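Local coordinates for putative secreted protein (Streptomyces sp. SirexAA-E, PDB 4PEY) that hydrolyses laminarin and laminarioligosaccharides from their non-reducing ends as an exo-beta-1,3-glucanase of glycoside hydrolase family 55, yielding glucose and laminaribiose, at residues A[110-115]-A[135-140]; A[156-161]-A[175-180]; A[291-296]-A[316-321]; A[360-365]-A[391-396]; A[425-430]-A[447-452]. The protein carries 1 engineered substitution. All blocks are in the same frame, centred on the assembly; numbering follows the deposited sequence.

Contact 1 of 5, residues A[110-115]-A[135-140]; sequences RSAENL and RRMHVK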
# COMPACT_ATOMS: atom_id res chain seq x y z
N ARG A 110 1.81 0.26 -9.33
CA ARG A 110 3.03 0.78 -9.94
C ARG A 110 3.81 1.50 -8.85
O ARG A 110 3.28 1.69 -7.75
CB ARG A 110 2.70 1.71 -11.12
CG ARG A 110 1.91 2.97 -10.76
CD ARG A 110 1.16 3.52 -11.98
NE ARG A 110 0.02 2.66 -12.31
CZ ARG A 110 -0.69 2.73 -13.43
NH1 ARG A 110 -0.36 3.61 -14.39
NH2 ARG A 110 -1.72 1.91 -13.61
N SER A 111 5.06 1.88 -9.10
CA SER A 111 5.83 2.51 -8.03
C SER A 111 7.00 3.34 -8.53
O SER A 111 7.54 3.08 -9.60
CB SER A 111 6.36 1.44 -7.06
OG SER A 111 7.26 0.57 -7.72
N ALA A 112 7.38 4.33 -7.72
CA ALA A 112 8.58 5.15 -7.95
C ALA A 112 9.37 5.22 -6.66
O ALA A 112 8.80 5.44 -5.60
CB ALA A 112 8.21 6.55 -8.41
N GLU A 113 10.69 5.04 -6.76
CA GLU A 113 11.54 5.08 -5.57
C GLU A 113 12.97 5.57 -5.88
O GLU A 113 13.54 5.24 -6.91
CB GLU A 113 11.59 3.69 -4.92
CG GLU A 113 12.38 3.60 -3.62
CD GLU A 113 12.17 2.27 -2.90
OE1 GLU A 113 11.98 1.23 -3.58
OE2 GLU A 113 12.18 2.27 -1.65
N ASN A 114 13.52 6.36 -4.96
CA ASN A 114 14.97 6.61 -4.94
C ASN A 114 15.49 7.34 -6.18
O ASN A 114 16.55 7.00 -6.74
CB ASN A 114 15.73 5.28 -4.75
CG ASN A 114 17.16 5.49 -4.27
OD1 ASN A 114 17.46 6.46 -3.57
ND2 ASN A 114 18.05 4.56 -4.63
N LEU A 115 14.75 8.37 -6.59
CA LEU A 115 15.13 9.23 -7.70
C LEU A 115 14.99 10.69 -7.32
O LEU A 115 14.12 11.05 -6.51
CB LEU A 115 14.26 8.96 -8.93
CG LEU A 115 14.36 7.61 -9.62
CD1 LEU A 115 13.15 7.37 -10.50
CD2 LEU A 115 15.63 7.55 -10.45
N ARG A 135 8.22 6.66 -2.87
CA ARG A 135 9.14 6.58 -1.72
C ARG A 135 10.53 7.11 -2.01
O ARG A 135 11.05 6.91 -3.10
CB ARG A 135 9.31 5.12 -1.27
CG ARG A 135 8.10 4.44 -0.68
CD ARG A 135 8.44 2.99 -0.33
NE ARG A 135 7.29 2.24 0.18
CZ ARG A 135 6.91 2.20 1.46
NH1 ARG A 135 7.58 2.87 2.39
NH2 ARG A 135 5.83 1.48 1.79
N ARG A 136 11.13 7.77 -1.03
CA ARG A 136 12.54 8.18 -1.13
C ARG A 136 12.78 8.96 -2.41
O ARG A 136 13.77 8.75 -3.12
CB ARG A 136 13.46 6.94 -1.05
CG ARG A 136 14.89 7.22 -0.59
CD ARG A 136 15.75 5.94 -0.66
NE ARG A 136 17.13 6.15 -0.23
CZ ARG A 136 17.54 6.08 1.03
NH1 ARG A 136 18.81 6.29 1.34
NH2 ARG A 136 16.66 5.81 1.99
N MET A 137 11.87 9.89 -2.71
CA MET A 137 11.96 10.72 -3.90
C MET A 137 12.38 12.14 -3.53
O MET A 137 11.98 12.65 -2.48
CB MET A 137 10.62 10.76 -4.64
CG MET A 137 10.13 9.40 -5.12
SD MET A 137 11.10 8.70 -6.48
CE MET A 137 10.64 9.79 -7.84
N HIS A 138 13.14 12.78 -4.41
CA HIS A 138 13.41 14.21 -4.27
C HIS A 138 12.86 14.94 -5.48
O HIS A 138 13.44 14.85 -6.56
CB HIS A 138 14.91 14.51 -4.12
CG HIS A 138 15.19 15.96 -3.88
ND1 HIS A 138 16.42 16.54 -4.14
CD2 HIS A 138 14.40 16.95 -3.41
CE1 HIS A 138 16.37 17.82 -3.83
NE2 HIS A 138 15.15 18.10 -3.39
N VAL A 139 11.76 15.67 -5.30
CA VAL A 139 11.21 16.44 -6.42
C VAL A 139 11.67 17.88 -6.30
O VAL A 139 11.31 18.58 -5.35
CB VAL A 139 9.67 16.37 -6.46
CG1 VAL A 139 9.15 17.11 -7.69
CG2 VAL A 139 9.19 14.92 -6.48
N LYS A 140 12.48 18.31 -7.27
CA LYS A 140 13.00 19.67 -7.27
C LYS A 140 12.02 20.56 -8.02
O LYS A 140 12.30 21.05 -9.12
CB LYS A 140 14.40 19.71 -7.88
CG LYS A 140 15.36 18.74 -7.19
CD LYS A 140 16.82 18.94 -7.57
CE LYS A 140 17.10 18.48 -8.98
NZ LYS A 140 18.57 18.35 -9.25
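Leu115 O receives the backbone N-H of His138 at 2.9 Å, almost straight (169°) and in the carbonyl plane, just where two successive coils of a parallel beta-helix turn a corner together. Before the corner the two segments are joined in the same parallel manner: Arg135 N gives a hydrogen bond to Ala112 O at 3.0 Å, and Asn114 N one to Arg135 O. Asn114 and Arg136 both take up left-handed backbone conformations, so the two bends lie one above the other. Asparagine is well suited to such a bend because it tolerates positive phi, and its ND2 reaches Gly79 O and Gly81 O of the preceding coil. Its OD1 meets the edge of the Arg136 guanidinium in plane, but the bond from NE is weak at 3.4 Å, and Arg136, modelled in two conformers, has its firmer partner in Leu82 O. Glu113 and Arg135 leave from the same face, yet their charges part company: Glu113 pairs with Lys222, and Arg135 with Asp370, beyond the coils of this contact. Met137, buried against Ala112 and Leu115, folds back on itself: the two bends (chi2 and chi3 both -70°) bring SD back towards the 110-115 backbone, where Leu115 N makes a weak 3.7 Å bond to Met137 SD. A flexible, unbranched methionine can fill such a place, its CE methyl resting 4.1 Å from Ala112 CB and 3.9 Å from Leu115 CB.

Contact 2 of 5, residues A[156-161]-A[175-180]; sequences GYIADS and WYTRDS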
# COMPACT_ATOMS: atom_id res chain seq x y z
N GLY A 156 -3.59 7.76 -1.64
CA GLY A 156 -2.28 7.71 -2.25
C GLY A 156 -1.27 7.68 -1.11
O GLY A 156 -1.64 7.85 0.06
N TYR A 157 -0.00 7.49 -1.44
CA TYR A 157 1.01 7.23 -0.42
C TYR A 157 2.35 7.84 -0.78
O TYR A 157 2.93 7.50 -1.81
CB TYR A 157 1.15 5.71 -0.20
CG TYR A 157 2.19 5.31 0.83
CD1 TYR A 157 1.84 5.12 2.16
CD2 TYR A 157 3.52 5.12 0.46
CE1 TYR A 157 2.80 4.76 3.11
CE2 TYR A 157 4.48 4.76 1.39
CZ TYR A 157 4.12 4.58 2.72
OH TYR A 157 5.07 4.21 3.64
N ILE A 158 2.84 8.76 0.05
CA ILE A 158 4.19 9.30 -0.08
C ILE A 158 4.95 9.05 1.23
O ILE A 158 4.42 9.33 2.31
CB ILE A 158 4.19 10.83 -0.38
CG1 ILE A 158 3.62 11.11 -1.77
CG2 ILE A 158 5.61 11.41 -0.26
CD1 ILE A 158 3.19 12.57 -1.98
N ALA A 159 6.16 8.51 1.13
CA ALA A 159 7.00 8.33 2.32
C ALA A 159 8.44 8.70 2.04
O ALA A 159 8.94 8.52 0.93
CB ALA A 159 6.93 6.90 2.83
N ASP A 160 9.10 9.23 3.07
CA ASP A 160 10.54 9.47 3.05
C ASP A 160 10.96 10.30 1.84
O ASP A 160 12.02 10.07 1.26
CB ASP A 160 11.32 8.14 3.08
CG ASP A 160 12.72 8.32 3.65
OD1 ASP A 160 12.94 9.34 4.32
OD2 ASP A 160 13.60 7.45 3.43
N SER A 161 10.15 11.30 1.49
CA SER A 161 10.39 12.09 0.30
C SER A 161 10.53 13.58 0.60
O SER A 161 10.05 14.07 1.63
CB SER A 161 9.27 11.89 -0.72
OG SER A 161 9.26 10.56 -1.20
N TRP A 175 -5.29 11.22 1.06
CA TRP A 175 -3.86 10.98 0.87
C TRP A 175 -3.19 10.75 2.20
O TRP A 175 -3.62 11.33 3.21
CB TRP A 175 -3.20 12.17 0.16
CG TRP A 175 -1.93 11.77 -0.53
CD1 TRP A 175 -0.67 11.72 0.01
CD2 TRP A 175 -1.82 11.30 -1.88
NE1 TRP A 175 0.22 11.27 -0.93
CE2 TRP A 175 -0.45 11.00 -2.10
CE3 TRP A 175 -2.73 11.12 -2.93
CZ2 TRP A 175 0.02 10.53 -3.33
CZ3 TRP A 175 -2.26 10.65 -4.15
CH2 TRP A 175 -0.89 10.36 -4.34
N TYR A 176 -2.15 9.92 2.21
CA TYR A 176 -1.27 9.76 3.37
C TYR A 176 0.17 10.09 3.02
O TYR A 176 0.71 9.58 2.04
CB TYR A 176 -1.34 8.34 3.94
CG TYR A 176 -0.43 8.12 5.14
CD1 TYR A 176 -0.49 8.98 6.25
CD2 TYR A 176 0.48 7.07 5.17
CE1 TYR A 176 0.34 8.78 7.35
CE2 TYR A 176 1.31 6.86 6.27
CZ TYR A 176 1.23 7.71 7.35
OH TYR A 176 2.06 7.50 8.44
N THR A 177 0.79 10.95 3.82
CA THR A 177 2.19 11.31 3.67
C THR A 177 2.88 11.07 5.00
O THR A 177 2.38 11.54 6.03
CB THR A 177 2.36 12.80 3.26
OG1 THR A 177 1.53 13.09 2.12
CG2 THR A 177 3.82 13.14 2.94
N ARG A 178 4.00 10.36 5.01
CA ARG A 178 4.77 10.26 6.26
C ARG A 178 6.25 10.52 6.10
O ARG A 178 6.84 10.26 5.04
CB ARG A 178 4.56 8.91 6.96
CG ARG A 178 5.24 7.74 6.34
CD ARG A 178 5.47 6.57 7.35
NE ARG A 178 6.16 5.49 6.65
CZ ARG A 178 7.47 5.50 6.36
NH1 ARG A 178 8.25 6.49 6.78
NH2 ARG A 178 7.99 4.51 5.66
N ASP A 179 6.83 11.08 7.16
CA ASP A 179 8.27 11.19 7.34
C ASP A 179 8.93 11.78 6.10
O ASP A 179 9.77 11.17 5.45
CB ASP A 179 8.83 9.81 7.70
CG ASP A 179 8.17 9.25 8.95
OD1 ASP A 179 7.64 10.06 9.73
OD2 ASP A 179 8.17 8.02 9.14
N SER A 180 8.50 13.00 5.80
CA SER A 180 8.83 13.68 4.55
C SER A 180 9.00 15.17 4.79
O SER A 180 8.83 15.65 5.91
CB SER A 180 7.72 13.44 3.51
OG SER A 180 7.67 12.09 3.06
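With CG of Trp175 trans to its nitrogen (chi1 -157°) and the indole turned by chi2 of -87°, the ring swings back over Gly156 on the neighbouring coil. Gly156 CA sits 3.4 Å from the centroid of the six-membered ring, 7° off the normal, a CH-pi contact only glycine permits, since a CB would collide with Trp175 CZ3. Ile158 CG1 lies at the indole edge, 3.5 Å from Trp175 NE1, which is buried without a polar partner. Were Trp175 a leucine, Gly156 CA would probably lose its aromatic cover and the Ile158 branch its wall. The strands are parallel rungs of a beta-helix, pairing Tyr157 with Tyr176, Ile158 with Thr177 and Ala159 with Arg178; the axes of 157-159 and 175-178 approach to 4.8 Å. At the corner, Ser180 OG accepts Ser161 N at 3.0 Å and donates to Arg178 O at 2.8 Å, bridging both segments. Ala159 CB lies 3.8 Å from Arg178 CZ, centred over one guanidinium face, its small size suiting that flat group. Arg178 NH1 bridges to Asp179 OD2 at 2.8 Å, while Asp397 and Glu221 supply further carboxylates. These acids probably stabilise the positive charge of the buried guanidinium.

Contact 3 of 5, residues A[291-296]-A[316-321]; sequences VYHVDQ and IPDNGV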
# COMPACT_ATOMS: atom_id res chain seq x y z
N VAL A 291 5.01 -13.51 -12.41
CA VAL A 291 3.89 -14.08 -11.68
C VAL A 291 4.26 -15.49 -11.27
O VAL A 291 4.59 -16.34 -12.12
CB VAL A 291 2.61 -14.07 -12.53
CG1 VAL A 291 1.46 -14.75 -11.79
CG2 VAL A 291 2.22 -12.65 -12.91
N TYR A 292 4.19 -15.74 -9.97
CA TYR A 292 4.66 -16.99 -9.37
C TYR A 292 3.53 -17.79 -8.72
O TYR A 292 3.03 -17.39 -7.69
CB TYR A 292 5.74 -16.69 -8.33
CG TYR A 292 6.89 -15.90 -8.89
CD1 TYR A 292 6.90 -14.50 -8.85
CD2 TYR A 292 7.96 -16.54 -9.49
CE1 TYR A 292 7.95 -13.78 -9.39
CE2 TYR A 292 9.01 -15.83 -10.02
CZ TYR A 292 9.00 -14.45 -9.97
OH TYR A 292 10.07 -13.77 -10.51
N HIS A 293 3.15 -18.91 -9.33
CA HIS A 293 2.21 -19.83 -8.69
C HIS A 293 2.95 -20.69 -7.67
O HIS A 293 4.04 -21.19 -7.96
CB HIS A 293 1.51 -20.72 -9.72
CG HIS A 293 0.51 -20.01 -10.56
ND1 HIS A 293 -0.85 -20.06 -10.32
CD2 HIS A 293 0.66 -19.20 -11.64
CE1 HIS A 293 -1.49 -19.32 -11.21
NE2 HIS A 293 -0.60 -18.79 -12.03
N VAL A 294 2.36 -20.87 -6.50
CA VAL A 294 2.95 -21.75 -5.49
C VAL A 294 1.92 -22.80 -5.05
O VAL A 294 0.74 -22.50 -4.90
CB VAL A 294 3.48 -20.96 -4.26
CG1 VAL A 294 4.63 -20.06 -4.67
CG2 VAL A 294 2.37 -20.14 -3.59
N ASP A 295 2.36 -24.04 -4.87
CA ASP A 295 1.44 -25.11 -4.47
C ASP A 295 1.50 -25.38 -2.97
O ASP A 295 0.78 -26.23 -2.45
CB ASP A 295 1.72 -26.39 -5.26
CG ASP A 295 3.08 -26.99 -4.97
OD1 ASP A 295 3.93 -26.32 -4.34
OD2 ASP A 295 3.31 -28.14 -5.40
N GLN A 296 2.36 -24.64 -2.28
CA GLN A 296 2.44 -24.66 -0.82
C GLN A 296 2.87 -23.27 -0.36
O GLN A 296 3.43 -22.51 -1.15
CB GLN A 296 3.41 -25.73 -0.32
CG GLN A 296 4.85 -25.47 -0.73
CD GLN A 296 5.80 -26.55 -0.24
OE1 GLN A 296 6.18 -26.57 0.93
NE2 GLN A 296 6.19 -27.45 -1.14
N ILE A 316 0.66 -16.14 -6.66
CA ILE A 316 -0.68 -16.73 -6.68
C ILE A 316 -0.64 -18.08 -5.97
O ILE A 316 0.06 -18.99 -6.41
CB ILE A 316 -1.22 -16.94 -8.11
CG1 ILE A 316 -1.39 -15.59 -8.82
CG2 ILE A 316 -2.54 -17.71 -8.08
CD1 ILE A 316 -1.68 -15.75 -10.32
N PRO A 317 -1.37 -18.20 -4.86
CA PRO A 317 -1.44 -19.50 -4.17
C PRO A 317 -2.44 -20.42 -4.86
O PRO A 317 -3.62 -20.08 -5.01
CB PRO A 317 -1.88 -19.12 -2.76
CG PRO A 317 -2.74 -17.89 -2.97
CD PRO A 317 -2.16 -17.16 -4.17
N ASP A 318 -1.97 -21.59 -5.29
CA ASP A 318 -2.85 -22.60 -5.87
C ASP A 318 -3.43 -23.49 -4.78
O ASP A 318 -2.96 -23.46 -3.64
CB ASP A 318 -2.09 -23.47 -6.89
CG ASP A 318 -1.57 -22.68 -8.08
OD1 ASP A 318 -2.08 -21.57 -8.35
OD2 ASP A 318 -0.66 -23.19 -8.76
N ASN A 319 -4.44 -24.28 -5.13
CA ASN A 319 -4.96 -25.33 -4.26
C ASN A 319 -5.43 -24.84 -2.89
O ASN A 319 -5.46 -25.60 -1.92
CB ASN A 319 -3.90 -26.42 -4.04
CG ASN A 319 -3.28 -26.90 -5.33
OD1 ASN A 319 -3.91 -26.91 -6.38
ND2 ASN A 319 -2.01 -27.29 -5.26
N GLY A 320 -5.79 -23.56 -2.82
CA GLY A 320 -6.33 -23.00 -1.59
C GLY A 320 -5.32 -22.77 -0.49
O GLY A 320 -5.71 -22.53 0.66
N VAL A 321 -4.03 -22.82 -0.80
CA VAL A 321 -3.04 -22.64 0.26
C VAL A 321 -2.85 -21.17 0.61
O VAL A 321 -3.30 -20.27 -0.11
CB VAL A 321 -1.65 -23.24 -0.12
CG1 VAL A 321 -1.78 -24.72 -0.50
CG2 VAL A 321 -0.97 -22.45 -1.24
O HOH W 1 -1.22 -27.94 -2.44
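His293 stands beside Ile316 and points the same way, while the Asp318 side chain crosses it at about a right angle. His293 CB passes 3.4 Å from Asp318 OD2. With CG anti to the carbonyl carbon (chi1 -72°), the ring comes round so that ND1 donates a hydrogen bond to Asp318 OD1 at 2.8 Å, nearly straight at 176°, in the ring plane and on the syn lone pair of the oxygen. Beyond this, CE1 meets Ile316 CG2 at 3.7 Å, and NE2 at the tip lies 3.7 Å from Ile316 CD1; Ile316 CB sits over one ring face. The ND1 bond, with Ile316 against one face, probably holds the ring's rotation, and the carboxylate would probably favour a protonated imidazole. Branched isoleucine suits its place by serving two neighbours, for its CD1 also packs 3.6 Å from Val291 CG1. Backbone bonds run in parallel fashion, Ile316 N to Tyr292 O, Val294 N to Ile316 O and Asp318 N to Val294 O. A type I' turn follows from Asp318 to Val321, with Asn319 and Gly320 at positive phi, which these two residues bear readily. Val321 CG1 then packs 3.6 Å from Asp295 O, and a water links Asp295 O to Asn319 ND2. Parallel pairing of successive coils that ends in a tight turn is the pattern of a parallel beta-helix, here at the partly solvent-exposed margin of the second group of coils, near helix 272-280.

Contact 4 of 5, residues A[360-365]-A[391-396]; sequences DHAANP and SNDTII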
# COMPACT_ATOMS: atom_id res chain seq x y z
N ASP A 360 7.27 -10.84 22.12
CA ASP A 360 7.34 -9.47 21.64
C ASP A 360 8.48 -9.30 20.64
O ASP A 360 9.44 -10.08 20.66
CB ASP A 360 7.47 -8.52 22.82
CG ASP A 360 6.35 -8.72 23.84
OD1 ASP A 360 5.17 -8.51 23.47
OD2 ASP A 360 6.64 -9.10 25.00
N HIS A 361 8.36 -8.32 19.76
CA HIS A 361 9.38 -8.04 18.75
C HIS A 361 9.63 -6.54 18.68
O HIS A 361 9.74 -5.98 17.58
CB HIS A 361 8.96 -8.56 17.37
CG HIS A 361 8.56 -10.00 17.34
ND1 HIS A 361 9.48 -11.03 17.26
CD2 HIS A 361 7.34 -10.60 17.38
CE1 HIS A 361 8.85 -12.19 17.25
NE2 HIS A 361 7.55 -11.96 17.32
N ALA A 362 9.69 -5.87 19.83
CA ALA A 362 9.67 -4.41 19.84
C ALA A 362 10.94 -3.77 19.27
O ALA A 362 10.86 -2.78 18.54
CB ALA A 362 9.42 -3.90 21.25
N ALA A 363 12.10 -4.32 19.61
CA ALA A 363 13.34 -3.71 19.15
C ALA A 363 13.52 -3.88 17.64
O ALA A 363 14.08 -3.00 16.97
CB ALA A 363 14.54 -4.30 19.90
N ASN A 364 13.05 -5.00 17.10
CA ASN A 364 13.28 -5.35 15.71
C ASN A 364 12.04 -6.04 15.14
O ASN A 364 11.99 -7.26 15.01
CB ASN A 364 14.51 -6.27 15.58
CG ASN A 364 14.92 -6.52 14.15
OD1 ASN A 364 14.55 -5.76 13.25
ND2 ASN A 364 15.70 -7.57 13.92
N PRO A 365 11.00 -5.24 14.82
CA PRO A 365 9.73 -5.83 14.40
C PRO A 365 9.77 -6.41 13.00
O PRO A 365 10.67 -6.13 12.21
CB PRO A 365 8.76 -4.65 14.45
CG PRO A 365 9.61 -3.44 14.34
CD PRO A 365 10.90 -3.79 15.03
N SER A 391 1.71 -11.58 14.95
CA SER A 391 2.92 -11.17 15.68
C SER A 391 2.83 -9.78 16.31
O SER A 391 2.46 -8.80 15.64
CB SER A 391 4.14 -11.21 14.76
OG SER A 391 4.42 -12.53 14.33
N ASN A 392 3.18 -9.71 17.59
CA ASN A 392 3.26 -8.44 18.30
C ASN A 392 4.26 -7.51 17.64
O ASN A 392 5.27 -7.97 17.10
CB ASN A 392 3.65 -8.66 19.77
CG ASN A 392 2.58 -9.37 20.57
OD1 ASN A 392 1.45 -9.53 20.13
ND2 ASN A 392 2.93 -9.79 21.78
N ASP A 393 3.96 -6.21 17.70
CA ASP A 393 4.84 -5.11 17.28
C ASP A 393 5.00 -4.99 15.77
O ASP A 393 5.80 -4.19 15.29
CB ASP A 393 6.22 -5.22 17.95
CG ASP A 393 6.12 -5.27 19.46
OD1 ASP A 393 5.81 -4.22 20.07
OD2 ASP A 393 6.33 -6.36 20.04
N THR A 394 4.23 -5.76 15.01
CA THR A 394 4.33 -5.74 13.55
C THR A 394 3.98 -4.35 13.01
O THR A 394 3.06 -3.69 13.51
CB THR A 394 3.40 -6.81 12.92
OG1 THR A 394 3.82 -8.11 13.36
CG2 THR A 394 3.42 -6.76 11.39
N ILE A 395 4.72 -3.92 11.99
CA ILE A 395 4.43 -2.68 11.28
C ILE A 395 3.84 -2.98 9.91
O ILE A 395 4.44 -3.73 9.13
CB ILE A 395 5.69 -1.80 11.08
CG1 ILE A 395 6.33 -1.44 12.42
CG2 ILE A 395 5.35 -0.53 10.29
CD1 ILE A 395 7.71 -0.83 12.29
N ILE A 396 2.67 -2.41 9.64
CA ILE A 396 2.06 -2.50 8.32
C ILE A 396 2.15 -1.11 7.71
O ILE A 396 1.37 -0.22 8.07
CB ILE A 396 0.59 -2.95 8.38
CG1 ILE A 396 0.45 -4.22 9.24
CG2 ILE A 396 0.04 -3.17 6.98
CD1 ILE A 396 1.19 -5.40 8.69
O HOH W 2 4.86 -6.32 22.30
O HOH W 3 5.38 -13.62 16.84
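The His361 ring turns its edge to the 391-396 segment: CD2 lies 3.4 Å from Asn392 O, near the ring plane, and a water in the same plane joins His361 NE2, at 2.8 Å, to Ser391 OG. The remaining ring nitrogen, ND1, bonds to Asp330, so polar partners fix the ring around its rim. A second flat pair is the Asp360 carboxylate and the Asn392 amide, their planes 23° apart. Asn392 ND2 donates to Asp360 OD1 at 3.1 Å, approaching from above the carboxylate plane, and Asn392 OD1 accepts from Asp426 N on the next coil, so one amide serves both neighbours. Asp393 occupies the left-handed position of a type II turn from Ser391 to Thr394. With its CG anti to the carbonyl carbon (chi1 -56°), the carboxylate leans to the 360-365 loop, where OD2 takes His361 N at 2.8 Å on the anti side but tilted out of the carboxylate plane. Pro365 CB is pressed tightly, 3.1 Å, against Asp393 O, and its CG packs 3.8 Å from Ile395 CD1, the rigid ring suiting the exit from the loop toward strand 367-375. The loop thus lies against a beta-helix turn. Asp360 OD1 and Asp393 OD2 lie 4.2 Å apart, a like-charge approach that a water donating to both, together with the Asn392 amide and the His361 N-H, probably softens; it may also raise one carboxylate's proton affinity.

Contact 5 of 5, residues A[425-430]-A[447-452]; sequences GDNVLA and GENGKT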
# COMPACT_ATOMS: atom_id res chain seq x y z
N GLY A 425 -2.33 -9.52 16.96
CA GLY A 425 -1.17 -9.16 17.77
C GLY A 425 -1.33 -7.84 18.51
O GLY A 425 -2.18 -7.01 18.15
N ASP A 426 -0.49 -7.66 19.52
CA ASP A 426 -0.47 -6.45 20.34
C ASP A 426 0.57 -5.45 19.82
O ASP A 426 1.57 -5.86 19.22
CB ASP A 426 -0.14 -6.78 21.81
CG ASP A 426 -1.19 -7.66 22.46
OD1 ASP A 426 -2.34 -7.71 21.97
OD2 ASP A 426 -0.87 -8.30 23.49
N ASN A 427 0.33 -4.16 20.06
CA ASN A 427 1.26 -3.10 19.69
C ASN A 427 1.55 -3.07 18.19
O ASN A 427 2.65 -2.71 17.75
CB ASN A 427 2.57 -3.23 20.48
CG ASN A 427 2.32 -3.34 21.97
OD1 ASN A 427 1.54 -2.58 22.53
ND2 ASN A 427 2.98 -4.29 22.62
N VAL A 428 0.55 -3.43 17.40
CA VAL A 428 0.69 -3.40 15.95
C VAL A 428 0.38 -1.99 15.44
O VAL A 428 -0.51 -1.31 15.95
CB VAL A 428 -0.23 -4.45 15.28
CG1 VAL A 428 -0.26 -4.29 13.76
CG2 VAL A 428 0.24 -5.86 15.66
N LEU A 429 1.17 -1.53 14.47
CA LEU A 429 1.04 -0.19 13.91
C LEU A 429 0.77 -0.30 12.42
O LEU A 429 1.53 -0.96 11.70
CB LEU A 429 2.31 0.64 14.15
CG LEU A 429 2.34 2.00 13.44
CD1 LEU A 429 1.27 2.95 13.99
CD2 LEU A 429 3.73 2.63 13.52
N ALA A 430 -0.31 0.33 11.96
CA ALA A 430 -0.61 0.44 10.53
C ALA A 430 -0.50 1.90 10.12
O ALA A 430 -1.16 2.77 10.69
CB ALA A 430 -2.02 -0.10 10.22
N GLY A 447 -6.29 -7.40 18.78
CA GLY A 447 -5.13 -7.22 19.64
C GLY A 447 -5.16 -5.92 20.42
O GLY A 447 -5.97 -5.03 20.13
N GLU A 448 -4.27 -5.80 21.40
CA GLU A 448 -4.21 -4.61 22.26
C GLU A 448 -3.24 -3.55 21.75
O GLU A 448 -2.29 -3.84 21.02
CB GLU A 448 -3.81 -5.00 23.69
CG GLU A 448 -4.89 -5.76 24.44
CD GLU A 448 -6.12 -4.91 24.71
OE1 GLU A 448 -6.00 -3.67 24.70
OE2 GLU A 448 -7.20 -5.48 24.93
N ASN A 449 -3.51 -2.30 22.14
CA ASN A 449 -2.67 -1.15 21.83
C ASN A 449 -2.35 -1.01 20.34
O ASN A 449 -1.25 -0.60 19.96
CB ASN A 449 -1.37 -1.20 22.64
CG ASN A 449 -0.61 0.12 22.61
OD1 ASN A 449 -1.21 1.21 22.59
ND2 ASN A 449 0.72 0.04 22.57
N GLY A 450 -3.31 -1.35 19.48
CA GLY A 450 -3.15 -1.09 18.06
C GLY A 450 -3.23 0.39 17.75
O GLY A 450 -3.88 1.17 18.46
N LYS A 451 -2.55 0.79 16.69
CA LYS A 451 -2.59 2.16 16.19
C LYS A 451 -2.70 2.14 14.67
O LYS A 451 -1.97 1.40 14.01
CB LYS A 451 -1.34 2.93 16.61
CG LYS A 451 -1.28 3.25 18.09
CD LYS A 451 -0.01 4.01 18.43
CE LYS A 451 0.11 4.19 19.93
NZ LYS A 451 1.39 4.83 20.34
N THR A 452 -3.62 2.96 14.14
CA THR A 452 -3.72 3.14 12.70
C THR A 452 -3.65 4.62 12.37
O THR A 452 -4.41 5.42 12.93
CB THR A 452 -5.04 2.56 12.12
OG1 THR A 452 -5.00 1.14 12.22
CG2 THR A 452 -5.22 2.96 10.65
O HOH W 4 -2.36 -4.29 18.20
O HOH W 5 0.69 0.27 18.07
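Two stacked corners of a parallel beta-helix meet here, each with an acid and then an asparagine shortly before the strand. Asn427 and Asn449 both have left-handed backbones, which asparagine accepts well. Asn449 ND2 donates to Asn427 OD1 at 2.7 Å; the acceptor lies in the Asn449 amide plane, while the donor is tilted from the Asn427 carbonyl plane and the amides are 78° apart. One residue earlier, Asp426 OD1 receives Glu448 N at 2.8 Å and 172°, from above the carboxylate plane. Without its carboxylate, as with an alanine at Asp426, the Glu448 N-H is likely to be left without its acceptor and the two turns less firmly tied. The Glu448 carboxylate turns onward to the backbone of Thr487 and Thr488. Asn427 N bonds to Glu448 O at 2.8 Å, and two waters supplement it: one donates to Gly425 O and Glu448 O and accepts from Val428 N, the other donates to Val428 O and Asn449 O. Gly447 CA lies 3.3 Å from Gly425 O, where a CB would clash. Regular parallel pairing follows, Lys451 N to Val428 O and Ala430 N to Lys451 O. Beside them Leu429 CD1 packs 3.7 Å from Lys451 CB.

Overall arrangement
All five contacts join neighbouring coils of parallel beta-helix, in series along the chain. Contacts 1 and 2, centres 11 Å apart, touch and share the N-terminal coils, strand 134-135 pairing with strand 157-159. Contacts 3, 4 and 5 belong to the later coils; contacts 4 and 5 touch, 10 Å between centres, through adjacent strands 395-397 and 429-436, whereas the centre of contact 3 is 27 Å from that of contact 4. This two-group split is consistent with the two beta-helix domains of family 55. Contact 2 comes within about 7 and 6 Å of contacts 4 and 5 (nearest atoms). Strands 429-436 and 450-458 lead to substrate-binding Glu436 and engineered Ala458, at the probable proton-donor position.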